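Local coordinates for protein 4-methyl-5(B-hydroxyethyl)-thiazole monophosphate biosynthesis enzyme (Vibrio cholerae O1 biovar El Tor, PDB 3OT1) that is of unproven function but belongs to the DJ-1/PfpI family and may take part in thiazole monophosphate biosynthesis, at residues K10-P15 with F72-L77; G126-C131 with S141-R146. One frame throughout, in Å; residues are numbered along the deposited sequence.

Interaction 1: K10-P15 with F72-L77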
loop_
_atom_site.group_PDB
_atom_site.type_symbol
_atom_site.label_atom_id
_atom_site.label_comp_id
_atom_site.label_asym_id
_atom_site.label_seq_id
_atom_site.Cartn_x
_atom_site.Cartn_y
_atom_site.Cartn_z
ATOM N N LYS A 10 -11.347 -17.532 8.990
ATOM C CA LYS A 10 -10.797 -16.434 8.187
ATOM C C LYS A 10 -10.117 -15.367 9.033
ATOM O O LYS A 10 -10.378 -14.172 8.875
ATOM C CB LYS A 10 -11.901 -15.800 7.354
ATOM C CG LYS A 10 -12.650 -16.788 6.510
ATOM C CD LYS A 10 -13.758 -16.118 5.734
ATOM C CE LYS A 10 -15.002 -16.028 6.570
ATOM N NZ LYS A 10 -14.754 -15.292 7.836
ATOM N N ARG A 11 -9.240 -15.813 9.925
ATOM C CA ARG A 11 -8.569 -14.942 10.879
ATOM C C ARG A 11 -7.085 -14.877 10.545
ATOM O O ARG A 11 -6.422 -15.916 10.417
ATOM C CB ARG A 11 -8.753 -15.510 12.279
ATOM C CG ARG A 11 -10.219 -15.740 12.692
ATOM C CD ARG A 11 -10.335 -16.831 13.742
ATOM N NE ARG A 11 -9.813 -18.119 13.256
ATOM C CZ ARG A 11 -9.593 -19.176 14.034
ATOM N NH1 ARG A 11 -9.858 -19.094 15.325
ATOM N NH2 ARG A 11 -9.104 -20.305 13.527
ATOM N N ILE A 12 -6.549 -13.664 10.378
ATOM C CA ILE A 12 -5.152 -13.485 9.973
ATOM C C ILE A 12 -4.419 -12.645 11.020
ATOM O O ILE A 12 -4.899 -11.588 11.439
ATOM C CB ILE A 12 -5.051 -12.718 8.624
ATOM C CG1 ILE A 12 -6.068 -13.234 7.591
ATOM C CG2 ILE A 12 -3.608 -12.784 8.116
ATOM C CD1 ILE A 12 -5.819 -14.664 7.158
ATOM N N LEU A 13 -3.227 -13.098 11.383
ATOM C CA LEU A 13 -2.350 -12.354 12.275
ATOM C C LEU A 13 -1.264 -11.670 11.452
ATOM O O LEU A 13 -0.573 -12.346 10.681
ATOM C CB LEU A 13 -1.707 -13.279 13.303
ATOM C CG LEU A 13 -0.737 -12.626 14.286
ATOM C CD1 LEU A 13 -1.382 -11.509 15.074
ATOM C CD2 LEU A 13 -0.167 -13.695 15.238
ATOM N N VAL A 14 -1.136 -10.343 11.597
ATOM C CA VAL A 14 -0.133 -9.547 10.898
ATOM C C VAL A 14 0.737 -8.837 11.937
ATOM O O VAL A 14 0.380 -7.776 12.469
ATOM C CB VAL A 14 -0.771 -8.512 9.952
ATOM C CG1 VAL A 14 0.311 -7.732 9.203
ATOM C CG2 VAL A 14 -1.695 -9.196 8.966
ATOM N N PRO A 15 1.903 -9.413 12.260
ATOM C CA PRO A 15 2.826 -8.731 13.159
ATOM C C PRO A 15 3.416 -7.493 12.493
ATOM O O PRO A 15 3.629 -7.472 11.285
ATOM C CB PRO A 15 3.918 -9.768 13.375
ATOM C CG PRO A 15 3.231 -11.062 13.077
ATOM C CD PRO A 15 2.381 -10.752 11.913
ATOM N N PHE A 72 -5.962 -18.101 15.063
ATOM C CA PHE A 72 -5.783 -17.617 13.694
ATOM C C PHE A 72 -5.703 -18.759 12.708
ATOM O O PHE A 72 -5.316 -19.876 13.059
ATOM C CB PHE A 72 -4.507 -16.760 13.608
ATOM C CG PHE A 72 -4.524 -15.597 14.556
ATOM C CD1 PHE A 72 -5.201 -14.436 14.225
ATOM C CD2 PHE A 72 -3.909 -15.653 15.790
ATOM C CE1 PHE A 72 -5.242 -13.360 15.092
ATOM C CE2 PHE A 72 -3.951 -14.585 16.656
ATOM C CZ PHE A 72 -4.617 -13.414 16.290
ATOM N N ASP A 73 -5.995 -18.454 11.459
ATOM C CA ASP A 73 -5.857 -19.386 10.366
ATOM C C ASP A 73 -4.574 -19.208 9.578
ATOM O O ASP A 73 -4.177 -20.120 8.881
ATOM C CB ASP A 73 -7.056 -19.250 9.450
ATOM C CG ASP A 73 -8.347 -19.541 10.196
ATOM O OD1 ASP A 73 -8.487 -20.655 10.734
ATOM O OD2 ASP A 73 -9.172 -18.631 10.322
ATOM N N ALA A 74 -3.946 -18.027 9.658
ATOM C CA ALA A 74 -2.739 -17.771 8.894
ATOM C C ALA A 74 -1.979 -16.619 9.503
ATOM O O ALA A 74 -2.532 -15.780 10.211
ATOM C CB ALA A 74 -3.069 -17.486 7.430
ATOM N N LEU A 75 -0.680 -16.620 9.202
ATOM C CA LEU A 75 0.276 -15.630 9.678
ATOM C C LEU A 75 0.852 -14.929 8.452
ATOM O O LEU A 75 1.326 -15.600 7.547
ATOM C CB LEU A 75 1.392 -16.348 10.457
ATOM C CG LEU A 75 2.508 -15.481 11.019
ATOM C CD1 LEU A 75 2.016 -14.497 12.085
ATOM C CD2 LEU A 75 3.633 -16.350 11.551
ATOM N N ALA A 76 0.821 -13.591 8.425
ATOM C CA ALA A 76 1.363 -12.817 7.316
ATOM C C ALA A 76 2.389 -11.817 7.837
ATOM O O ALA A 76 2.064 -10.967 8.684
ATOM C CB ALA A 76 0.269 -12.088 6.578
ATOM N N LEU A 77 3.618 -11.949 7.350
ATOM C CA LEU A 77 4.741 -11.176 7.842
ATOM C C LEU A 77 5.169 -10.142 6.805
ATOM O O LEU A 77 5.678 -10.484 5.739
ATOM C CB LEU A 77 5.925 -12.097 8.132
ATOM C CG LEU A 77 5.672 -13.242 9.127
ATOM C CD1 LEU A 77 6.965 -14.049 9.284
ATOM C CD2 LEU A 77 5.232 -12.721 10.467
#
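Phe72 lays one face of its ring against Leu13, whose CB stands 3.8 Å from the ring centroid and only 10° off the ring normal, a CH-pi contact over the middle of the ring. Further along the same ring, Leu13 CD1 meets CZ, so the leucine spans the ring from its centre to its far corner. Leu13, extended with chi1 179°, runs alongside Leu75, which points the same way, CD2 meeting Leu75 CD1. That methyl group of Leu75 reaches on to Pro15 CD, and Leu77 CD2 closes over Pro15 CG at 3.7 Å. On the other face of the sheet Ile12 CD1 meets Ala74 CB.

Just before strand 74-77, Arg11 grips Asp73 side-on in a salt bridge. NE gives an almost straight bond to OD2, NH2 another to OD1 at 2.9 Å; both oxygens lie in the guanidinium plane, but the nitrogens approach from above the carboxylate plane, the two planes being 49° apart. Asp73 OD2 also accepts the backbone N of Arg11 at 2.8 Å on its anti lone pair, and has a further donor in Ser9 N. Asp73 N bonds to Arg11 O at 2.8 Å. Parallel pairing follows, with Leu13 N bonded to Ala74 O at 3.0 Å and Ala76 N to Leu13 O at 2.9 Å.

The two strands are central in the parallel part of the sheet: strand 38-43 flanks 11-16 and strand 106-110 flanks 74-77. Helix 91-102 covers the Phe72, Leu75 and Leu77 face, and helix 166-178 covers Ile12, Ala74 and Ala76, giving the helix-sheet-helix sandwich of the DJ-1 superfamily.

Interaction 2: G126-C131 with S141-R146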
loop_
_atom_site.group_PDB
_atom_site.type_symbol
_atom_site.label_atom_id
_atom_site.label_comp_id
_atom_site.label_asym_id
_atom_site.label_seq_id
_atom_site.Cartn_x
_atom_site.Cartn_y
_atom_site.Cartn_z
ATOM N N GLY A 126 14.639 -26.147 3.787
ATOM C CA GLY A 126 14.250 -27.001 2.685
ATOM C C GLY A 126 13.141 -26.473 1.791
ATOM O O GLY A 126 12.892 -27.051 0.748
ATOM N N ALA A 127 12.508 -25.359 2.147
ATOM C CA ALA A 127 11.411 -24.817 1.336
ATOM C C ALA A 127 11.925 -23.975 0.188
ATOM O O ALA A 127 12.920 -23.261 0.334
ATOM C CB ALA A 127 10.483 -23.963 2.184
ATOM N N ARG A 128 11.237 -24.041 -0.942
ATOM C CA ARG A 128 11.417 -23.058 -2.002
ATOM C C ARG A 128 10.818 -21.740 -1.535
ATOM O O ARG A 128 9.719 -21.721 -0.959
ATOM C CB ARG A 128 10.728 -23.502 -3.291
ATOM C CG ARG A 128 11.308 -24.744 -3.904
ATOM C CD ARG A 128 10.949 -24.914 -5.355
ATOM N NE ARG A 128 11.303 -23.736 -6.158
ATOM C CZ ARG A 128 12.528 -23.421 -6.599
ATOM N NH1 ARG A 128 12.689 -22.322 -7.338
ATOM N NH2 ARG A 128 13.589 -24.187 -6.331
HETATM N N MSE A 129 11.536 -20.643 -1.783
HETATM C CA MSE A 129 11.058 -19.323 -1.418
HETATM C C MSE A 129 11.708 -18.263 -2.250
HETATM O O MSE A 129 12.808 -18.434 -2.770
HETATM C CB MSE A 129 11.284 -19.037 0.066
HETATM C CG MSE A 129 12.746 -19.040 0.487
HETATM SE SE MSE A 129 12.992 -18.791 2.387
HETATM C CE MSE A 129 12.390 -20.495 3.014
ATOM N N THR A 130 10.999 -17.137 -2.325
ATOM C CA THR A 130 11.551 -15.912 -2.875
ATOM C C THR A 130 11.660 -14.879 -1.757
ATOM O O THR A 130 11.298 -15.127 -0.599
ATOM C CB THR A 130 10.730 -15.380 -4.069
ATOM O OG1 THR A 130 11.500 -14.428 -4.791
ATOM C CG2 THR A 130 9.420 -14.746 -3.679
ATOM N N CYS A 131 12.225 -13.728 -2.102
ATOM C CA CYS A 131 12.403 -12.610 -1.176
ATOM C C CYS A 131 12.736 -11.390 -2.003
ATOM O O CYS A 131 12.746 -11.454 -3.229
ATOM C CB CYS A 131 13.511 -12.906 -0.153
ATOM S SG CYS A 131 15.160 -13.131 -0.806
ATOM N N SER A 141 20.846 -21.372 -3.188
ATOM C CA SER A 141 20.624 -21.160 -4.607
ATOM C C SER A 141 19.643 -22.162 -5.219
ATOM O O SER A 141 18.861 -21.800 -6.095
ATOM C CB SER A 141 21.959 -21.193 -5.362
ATOM O OG SER A 141 22.630 -22.423 -5.121
ATOM N N GLU A 142 19.683 -23.410 -4.757
ATOM C CA GLU A 142 18.823 -24.459 -5.299
ATOM C C GLU A 142 17.378 -24.317 -4.811
ATOM O O GLU A 142 16.485 -24.900 -5.405
ATOM C CB GLU A 142 19.402 -25.853 -4.973
ATOM C CG GLU A 142 18.665 -27.033 -5.633
ATOM C CD GLU A 142 17.471 -27.532 -4.821
ATOM O OE1 GLU A 142 16.572 -28.169 -5.412
ATOM O OE2 GLU A 142 17.427 -27.274 -3.598
ATOM N N ARG A 143 17.154 -23.533 -3.752
ATOM C CA ARG A 143 15.797 -23.302 -3.214
ATOM C C ARG A 143 15.224 -21.944 -3.611
ATOM O O ARG A 143 14.048 -21.685 -3.376
ATOM C CB ARG A 143 15.819 -23.383 -1.689
ATOM C CG ARG A 143 16.252 -24.737 -1.097
ATOM C CD ARG A 143 15.137 -25.768 -1.138
ATOM N NE ARG A 143 14.988 -26.427 -2.436
ATOM C CZ ARG A 143 13.931 -27.148 -2.827
ATOM N NH1 ARG A 143 13.931 -27.720 -4.035
ATOM N NH2 ARG A 143 12.875 -27.321 -2.033
ATOM N N LEU A 144 16.048 -21.066 -4.173
ATOM C CA LEU A 144 15.592 -19.713 -4.523
ATOM C C LEU A 144 14.623 -19.739 -5.696
ATOM O O LEU A 144 14.930 -20.276 -6.754
ATOM C CB LEU A 144 16.783 -18.817 -4.875
ATOM C CG LEU A 144 16.414 -17.380 -5.294
ATOM C CD1 LEU A 144 15.774 -16.550 -4.169
ATOM C CD2 LEU A 144 17.699 -16.724 -5.820
ATOM N N SER A 145 13.459 -19.122 -5.498
ATOM C CA SER A 145 12.541 -18.801 -6.559
ATOM C C SER A 145 12.683 -17.323 -6.933
ATOM O O SER A 145 12.831 -16.465 -6.040
ATOM C CB SER A 145 11.128 -19.041 -6.077
ATOM O OG SER A 145 10.206 -18.593 -7.038
ATOM N N ARG A 146 12.591 -17.023 -8.226
ATOM C CA ARG A 146 12.509 -15.650 -8.717
ATOM C C ARG A 146 11.099 -15.285 -9.147
ATOM O O ARG A 146 10.892 -14.264 -9.797
ATOM C CB ARG A 146 13.492 -15.421 -9.870
ATOM C CG ARG A 146 14.938 -15.522 -9.420
ATOM C CD ARG A 146 15.931 -15.472 -10.573
ATOM N NE ARG A 146 17.302 -15.456 -10.068
ATOM C CZ ARG A 146 17.959 -16.524 -9.627
ATOM N NH1 ARG A 146 19.201 -16.394 -9.184
ATOM N NH2 ARG A 146 17.392 -17.724 -9.633
#
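Arg143 folds its guanidinium over the CG of Arg128, which sits 3.5 Å above the guanidinium plane toward its rim, while NH2 of Arg143 reaches Gly126 O at 2.8 Å. Bends at chi2 (-78°) and chi3 (81°) curl the chain back to that carbonyl. The two guanidinium planes stand almost perpendicular, 87° apart.

The more buried part lies further along, around Met129, Thr130 and Leu144, where two irregular segments run side by side through a single backbone bridge. Met129, a selenomethionine, receives Ser145 N on its O at 2.9 Å in a nearly straight bond, and its own N reaches Arg143 O. Thr130 OG1 donates to Ser145 O at 2.7 Å from above the carbonyl plane. Phe136 packs on Thr130 and Leu144, and the selenomethionine side chain packs on Leu157 and Pro114.

Toward solvent, Arg143 is held within its own segment by a side-on salt bridge to its neighbour Glu142, NE to OE2 at 2.8 Å and NH1 to OE1 at 3.0 Å. Tyr152 of strand 149-152 touches both arginines. Arg128 NH1 makes a weak bond to Leu144 O.

Arg128 NH2 and Arg143 NH1 approach within 4.2 Å, two like charges whose mutual repulsion is probably eased by the Glu142 carboxylate bound to Arg143. The chemistry is thus divided: main-chain bonds and the Thr130 hydroxyl join the buried part, while Arg143 takes a carbonyl and a carboxylate and Arg128 a weaker carbonyl bond.

Interactions 1 and 2 lie on opposite sides of the chain's centre, their own centres about 22 Å apart and their nearest atoms about 10 Å apart, so neither touches the other. They also follow one another along the chain. Interaction 1 joins two inner strands of the main sheet, whereas interaction 2 pairs parts of the loop between helix 113-119 and strand 149-152, packed beside the antiparallel edge of that sheet. Strands 106-110 and 157-160 bridge the gap: the first pairs with 74-77, and the second carries Leu157 and Thr159, which touch Met129. Each contact includes a two-nitrogen arginine–carboxylate grip, across segments in interaction 1 but between sequence neighbours in interaction 2.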